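Local coordinates for protein transcriptional regulator ComR (Streptococcus vestibularis F0396, PDB 6HU8) that probably binds DNA as a peptide-responsive regulator of the RNPP family that controls competence in streptococci, at residues E118-I129 and N161-Y171. Residues are numbered along the deposited sequence; the frame is centred on the assembly and turned at random.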
loop_
_atom_site.group_PDB
_atom_site.type_symbol
_atom_site.label_atom_id
_atom_site.label_comp_id
_atom_site.label_asym_id
_atom_site.label_seq_id
_atom_site.Cartn_x
_atom_site.Cartn_y
_atom_site.Cartn_z
ATOM N N GLU A 118 -6.550 3.714 10.125
ATOM C CA GLU A 118 -6.076 3.408 8.776
ATOM C C GLU A 118 -4.964 4.339 8.308
ATOM O O GLU A 118 -4.078 3.928 7.566
ATOM C CB GLU A 118 -7.221 3.478 7.772
ATOM C CG GLU A 118 -8.413 2.653 8.144
ATOM C CD GLU A 118 -9.468 3.447 8.910
ATOM O OE1 GLU A 118 -9.181 3.910 10.048
ATOM O OE2 GLU A 118 -10.585 3.587 8.355
ATOM N N GLU A 119 -5.039 5.608 8.699
ATOM C CA GLU A 119 -3.988 6.546 8.357
ATOM C C GLU A 119 -2.717 6.200 9.118
ATOM O O GLU A 119 -1.612 6.212 8.550
ATOM C CB GLU A 119 -4.417 7.987 8.653
ATOM C CG GLU A 119 -5.527 8.504 7.724
ATOM C CD GLU A 119 -5.109 8.544 6.249
ATOM O OE1 GLU A 119 -3.935 8.886 5.951
ATOM O OE2 GLU A 119 -5.957 8.240 5.379
ATOM N N LEU A 120 -2.882 5.880 10.396
ATOM C CA LEU A 120 -1.756 5.535 11.247
ATOM C C LEU A 120 -1.067 4.292 10.735
ATOM O O LEU A 120 0.157 4.218 10.773
ATOM C CB LEU A 120 -2.216 5.316 12.691
ATOM C CG LEU A 120 -2.545 6.605 13.454
ATOM C CD1 LEU A 120 -3.224 6.305 14.795
ATOM C CD2 LEU A 120 -1.263 7.399 13.659
ATOM N N LEU A 121 -1.850 3.309 10.282
ATOM C CA LEU A 121 -1.265 2.087 9.701
ATOM C C LEU A 121 -0.470 2.400 8.436
ATOM O O LEU A 121 0.591 1.817 8.190
ATOM C CB LEU A 121 -2.337 1.048 9.372
ATOM C CG LEU A 121 -1.764 -0.198 8.658
ATOM C CD1 LEU A 121 -0.931 -1.021 9.635
ATOM C CD2 LEU A 121 -2.864 -1.052 8.036
ATOM N N THR A 122 -0.984 3.321 7.623
ATOM C CA THR A 122 -0.272 3.729 6.419
ATOM C C THR A 122 1.134 4.203 6.766
ATOM O O THR A 122 2.106 3.875 6.066
ATOM C CB THR A 122 -1.033 4.838 5.653
ATOM O OG1 THR A 122 -2.071 4.233 4.865
ATOM C CG2 THR A 122 -0.097 5.587 4.723
ATOM N N LEU A 123 1.251 4.956 7.859
ATOM C CA LEU A 123 2.554 5.459 8.273
ATOM C C LEU A 123 3.452 4.309 8.734
ATOM O O LEU A 123 4.623 4.248 8.375
ATOM C CB LEU A 123 2.398 6.504 9.374
ATOM C CG LEU A 123 1.664 7.777 8.927
ATOM C CD1 LEU A 123 1.538 8.799 10.063
ATOM C CD2 LEU A 123 2.345 8.397 7.711
ATOM N N ASP A 124 2.890 3.399 9.528
ATOM C CA ASP A 124 3.627 2.229 9.986
ATOM C C ASP A 124 4.129 1.370 8.815
ATOM O O ASP A 124 5.262 0.889 8.845
ATOM C CB ASP A 124 2.754 1.378 10.909
ATOM C CG ASP A 124 2.670 1.936 12.323
ATOM O OD1 ASP A 124 3.633 2.591 12.782
ATOM O OD2 ASP A 124 1.640 1.698 12.982
ATOM N N ILE A 125 3.279 1.165 7.804
ATOM C CA ILE A 125 3.634 0.334 6.649
ATOM C C ILE A 125 4.810 0.914 5.869
ATOM O O ILE A 125 5.782 0.217 5.595
ATOM C CB ILE A 125 2.449 0.159 5.670
ATOM C CG1 ILE A 125 1.388 -0.763 6.261
ATOM C CG2 ILE A 125 2.931 -0.394 4.315
ATOM C CD1 ILE A 125 0.134 -0.850 5.402
ATOM N N LEU A 126 4.706 2.182 5.491
ATOM C CA LEU A 126 5.795 2.866 4.813
ATOM C C LEU A 126 7.088 2.756 5.607
ATOM O O LEU A 126 8.154 2.489 5.048
ATOM C CB LEU A 126 5.446 4.342 4.592
ATOM C CG LEU A 126 4.335 4.607 3.582
ATOM C CD1 LEU A 126 3.884 6.051 3.667
ATOM C CD2 LEU A 126 4.828 4.275 2.182
ATOM N N GLU A 127 6.984 2.963 6.915
ATOM C CA GLU A 127 8.153 2.948 7.779
ATOM C C GLU A 127 8.756 1.548 7.870
ATOM O O GLU A 127 9.972 1.397 7.765
ATOM C CB GLU A 127 7.796 3.460 9.171
ATOM C CG GLU A 127 9.001 3.718 10.053
ATOM C CD GLU A 127 8.620 3.965 11.505
ATOM O OE1 GLU A 127 9.065 4.984 12.068
ATOM O OE2 GLU A 127 7.887 3.134 12.087
ATOM N N ASN A 128 7.910 0.533 8.067
ATOM C CA ASN A 128 8.380 -0.843 8.189
ATOM C C ASN A 128 9.084 -1.318 6.906
ATOM O O ASN A 128 10.214 -1.787 6.960
ATOM C CB ASN A 128 7.218 -1.776 8.551
ATOM C CG ASN A 128 6.841 -1.707 10.040
ATOM O OD1 ASN A 128 7.438 -0.953 10.804
ATOM N ND2 ASN A 128 5.840 -2.492 10.445
ATOM N N ILE A 129 8.430 -1.175 5.758
ATOM C CA ILE A 129 9.030 -1.564 4.485
ATOM C C ILE A 129 10.326 -0.785 4.220
ATOM O O ILE A 129 11.366 -1.390 3.960
ATOM C CB ILE A 129 8.054 -1.356 3.291
ATOM C CG1 ILE A 129 6.833 -2.269 3.429
ATOM C CG2 ILE A 129 8.758 -1.621 1.954
ATOM C CD1 ILE A 129 5.761 -2.034 2.393
ATOM N N ASN A 161 -4.654 4.266 0.431
ATOM C CA ASN A 161 -4.426 3.473 1.641
ATOM C C ASN A 161 -4.573 1.975 1.367
ATOM O O ASN A 161 -3.782 1.170 1.873
ATOM C CB ASN A 161 -5.380 3.867 2.792
ATOM C CG ASN A 161 -5.062 5.223 3.379
ATOM O OD1 ASN A 161 -3.978 5.771 3.166
ATOM N ND2 ASN A 161 -6.007 5.771 4.133
ATOM N N ASP A 162 -5.585 1.597 0.586
ATOM C CA ASP A 162 -5.764 0.183 0.215
ATOM C C ASP A 162 -4.520 -0.370 -0.490
ATOM O O ASP A 162 -4.053 -1.483 -0.195
ATOM C CB ASP A 162 -6.969 -0.005 -0.713
ATOM C CG ASP A 162 -8.290 0.281 -0.036
ATOM O OD1 ASP A 162 -8.358 0.221 1.213
ATOM O OD2 ASP A 162 -9.266 0.555 -0.773
ATOM N N LEU A 163 -3.998 0.417 -1.434
ATOM C CA LEU A 163 -2.810 0.031 -2.195
ATOM C C LEU A 163 -1.618 -0.157 -1.281
ATOM O O LEU A 163 -0.778 -1.023 -1.526
ATOM C CB LEU A 163 -2.481 1.071 -3.268
ATOM C CG LEU A 163 -3.460 1.132 -4.442
ATOM C CD1 LEU A 163 -2.960 2.134 -5.449
ATOM C CD2 LEU A 163 -3.641 -0.226 -5.097
ATOM N N LEU A 164 -1.547 0.628 -0.211
ATOM C CA LEU A 164 -0.428 0.497 0.709
ATOM C C LEU A 164 -0.592 -0.734 1.617
ATOM O O LEU A 164 0.389 -1.391 1.947
ATOM C CB LEU A 164 -0.256 1.779 1.525
ATOM C CG LEU A 164 0.218 2.955 0.652
ATOM C CD1 LEU A 164 0.246 4.259 1.428
ATOM C CD2 LEU A 164 1.576 2.682 0.055
ATOM N N VAL A 165 -1.819 -1.038 2.031
ATOM C CA VAL A 165 -2.063 -2.289 2.748
ATOM C C VAL A 165 -1.627 -3.455 1.855
ATOM O O VAL A 165 -0.988 -4.418 2.301
ATOM C CB VAL A 165 -3.553 -2.446 3.138
ATOM C CG1 VAL A 165 -3.818 -3.844 3.677
ATOM C CG2 VAL A 165 -3.974 -1.362 4.153
ATOM N N ILE A 166 -1.986 -3.361 0.584
ATOM C CA ILE A 166 -1.644 -4.401 -0.385
ATOM C C ILE A 166 -0.123 -4.481 -0.555
ATOM O O ILE A 166 0.435 -5.558 -0.769
ATOM C CB ILE A 166 -2.335 -4.148 -1.748
ATOM C CG1 ILE A 166 -3.841 -4.373 -1.613
ATOM C CG2 ILE A 166 -1.757 -5.066 -2.842
ATOM C CD1 ILE A 166 -4.635 -4.050 -2.861
ATOM N N ASP A 167 0.555 -3.345 -0.436
ATOM C CA ASP A 167 2.013 -3.359 -0.424
ATOM C C ASP A 167 2.541 -4.181 0.771
ATOM O O ASP A 167 3.443 -5.021 0.612
ATOM C CB ASP A 167 2.549 -1.928 -0.378
ATOM C CG ASP A 167 3.890 -1.785 -1.053
ATOM O OD1 ASP A 167 4.459 -2.814 -1.488
ATOM O OD2 ASP A 167 4.367 -0.636 -1.147
ATOM N N TYR A 168 1.965 -3.959 1.955
ATOM C CA TYR A 168 2.392 -4.675 3.166
ATOM C C TYR A 168 2.140 -6.176 3.022
ATOM O O TYR A 168 2.922 -7.013 3.513
ATOM C CB TYR A 168 1.665 -4.139 4.403
ATOM C CG TYR A 168 2.421 -4.298 5.705
ATOM C CD1 TYR A 168 3.782 -4.006 5.784
ATOM C CD2 TYR A 168 1.769 -4.713 6.868
ATOM C CE1 TYR A 168 4.474 -4.137 6.979
ATOM C CE2 TYR A 168 2.448 -4.839 8.070
ATOM C CZ TYR A 168 3.798 -4.555 8.120
ATOM O OH TYR A 168 4.467 -4.676 9.311
ATOM N N TYR A 169 1.044 -6.516 2.353
ATOM C CA TYR A 169 0.738 -7.916 2.058
ATOM C C TYR A 169 1.857 -8.542 1.212
ATOM O O TYR A 169 2.414 -9.578 1.584
ATOM C CB TYR A 169 -0.626 -8.033 1.358
ATOM C CG TYR A 169 -0.816 -9.336 0.594
ATOM C CD1 TYR A 169 -0.792 -10.571 1.254
ATOM C CD2 TYR A 169 -1.030 -9.330 -0.782
ATOM C CE1 TYR A 169 -0.960 -11.767 0.554
ATOM C CE2 TYR A 169 -1.191 -10.529 -1.496
ATOM C CZ TYR A 169 -1.155 -11.737 -0.818
ATOM O OH TYR A 169 -1.318 -12.915 -1.508
ATOM N N PHE A 170 2.205 -7.911 0.090
ATOM C CA PHE A 170 3.296 -8.411 -0.753
ATOM C C PHE A 170 4.596 -8.522 0.038
ATOM O O PHE A 170 5.370 -9.474 -0.140
ATOM C CB PHE A 170 3.490 -7.511 -1.978
ATOM C CG PHE A 170 2.334 -7.552 -2.932
ATOM C CD1 PHE A 170 1.650 -8.744 -3.157
ATOM C CD2 PHE A 170 1.926 -6.415 -3.599
ATOM C CE1 PHE A 170 0.578 -8.807 -4.036
ATOM C CE2 PHE A 170 0.853 -6.471 -4.488
ATOM C CZ PHE A 170 0.173 -7.665 -4.695
ATOM N N TYR A 171 4.814 -7.556 0.928
ATOM C CA TYR A 171 5.957 -7.570 1.837
ATOM C C TYR A 171 5.997 -8.829 2.711
ATOM O O TYR A 171 7.078 -9.284 3.078
ATOM C CB TYR A 171 5.920 -6.325 2.712
ATOM C CG TYR A 171 7.128 -6.081 3.591
ATOM C CD1 TYR A 171 8.366 -5.782 3.038
ATOM C CD2 TYR A 171 7.010 -6.079 4.978
ATOM C CE1 TYR A 171 9.471 -5.518 3.846
ATOM C CE2 TYR A 171 8.101 -5.815 5.793
ATOM C CZ TYR A 171 9.331 -5.535 5.223
ATOM O OH TYR A 171 10.420 -5.273 6.030
#
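Between helices 117-131 and 160-173 of the ComR tetratricopeptide domain, I125 and I129 meet the rings of Y168 and Y171, a worked example of how next-but-one helices of a TPR-type array can run roughly parallel and pack directly. Helix 139-152 intervenes in the chain, and its L148 touches L121. The axes of segments 118-129 and 161-171 run in the same general direction, 39° apart and 9.6 Å at closest approach. This pair does it with two isoleucines one turn apart, each laid on an aromatic face. CG1 of I125 lies over one face of Y168, 4.1 Å from the ring centroid, a CH-pi contact set toward the ring's rim. Its CD1 goes on to the backbone, 3.5 Å from L164 O. I129 repeats the theme on Y171, with CG1 3.9 Å from that ring's centroid, while the same methylene lies near the plane of the Y168 ring at its edge, in the corner where the two tyrosines meet. Y171 CG stands opposite the backbone N (chi1 -172°), which places the ring face against I129 CG1. Nearer the N-terminal ends, T122 CG2 packs 3.6 Å from L164 CD1, and L121 crosses V165 at about a right angle.

One polar bond flanks the apolar strip and another closes its N-terminal end. In the first, N128 ND2 donates to Y168 OH, the acceptor lying close to the amide plane, which fixes the phenol end of a ring already pressed on its face by I125. Y171 OH is bonded instead to the backbone O of T133, just beyond helix 117-131. In a second shell, K82 forms a salt bridge with E119 OE1 and a hydrogen bond with N161 OD1, and Y78 OH also bonds E119 OE1, which is consistent with helix 76-87 holding both partners of the second bond in place: N161 ND2 reaches E119 OE2 at 2.8 Å, nearly straight at 168°, coming from above the carboxylate plane.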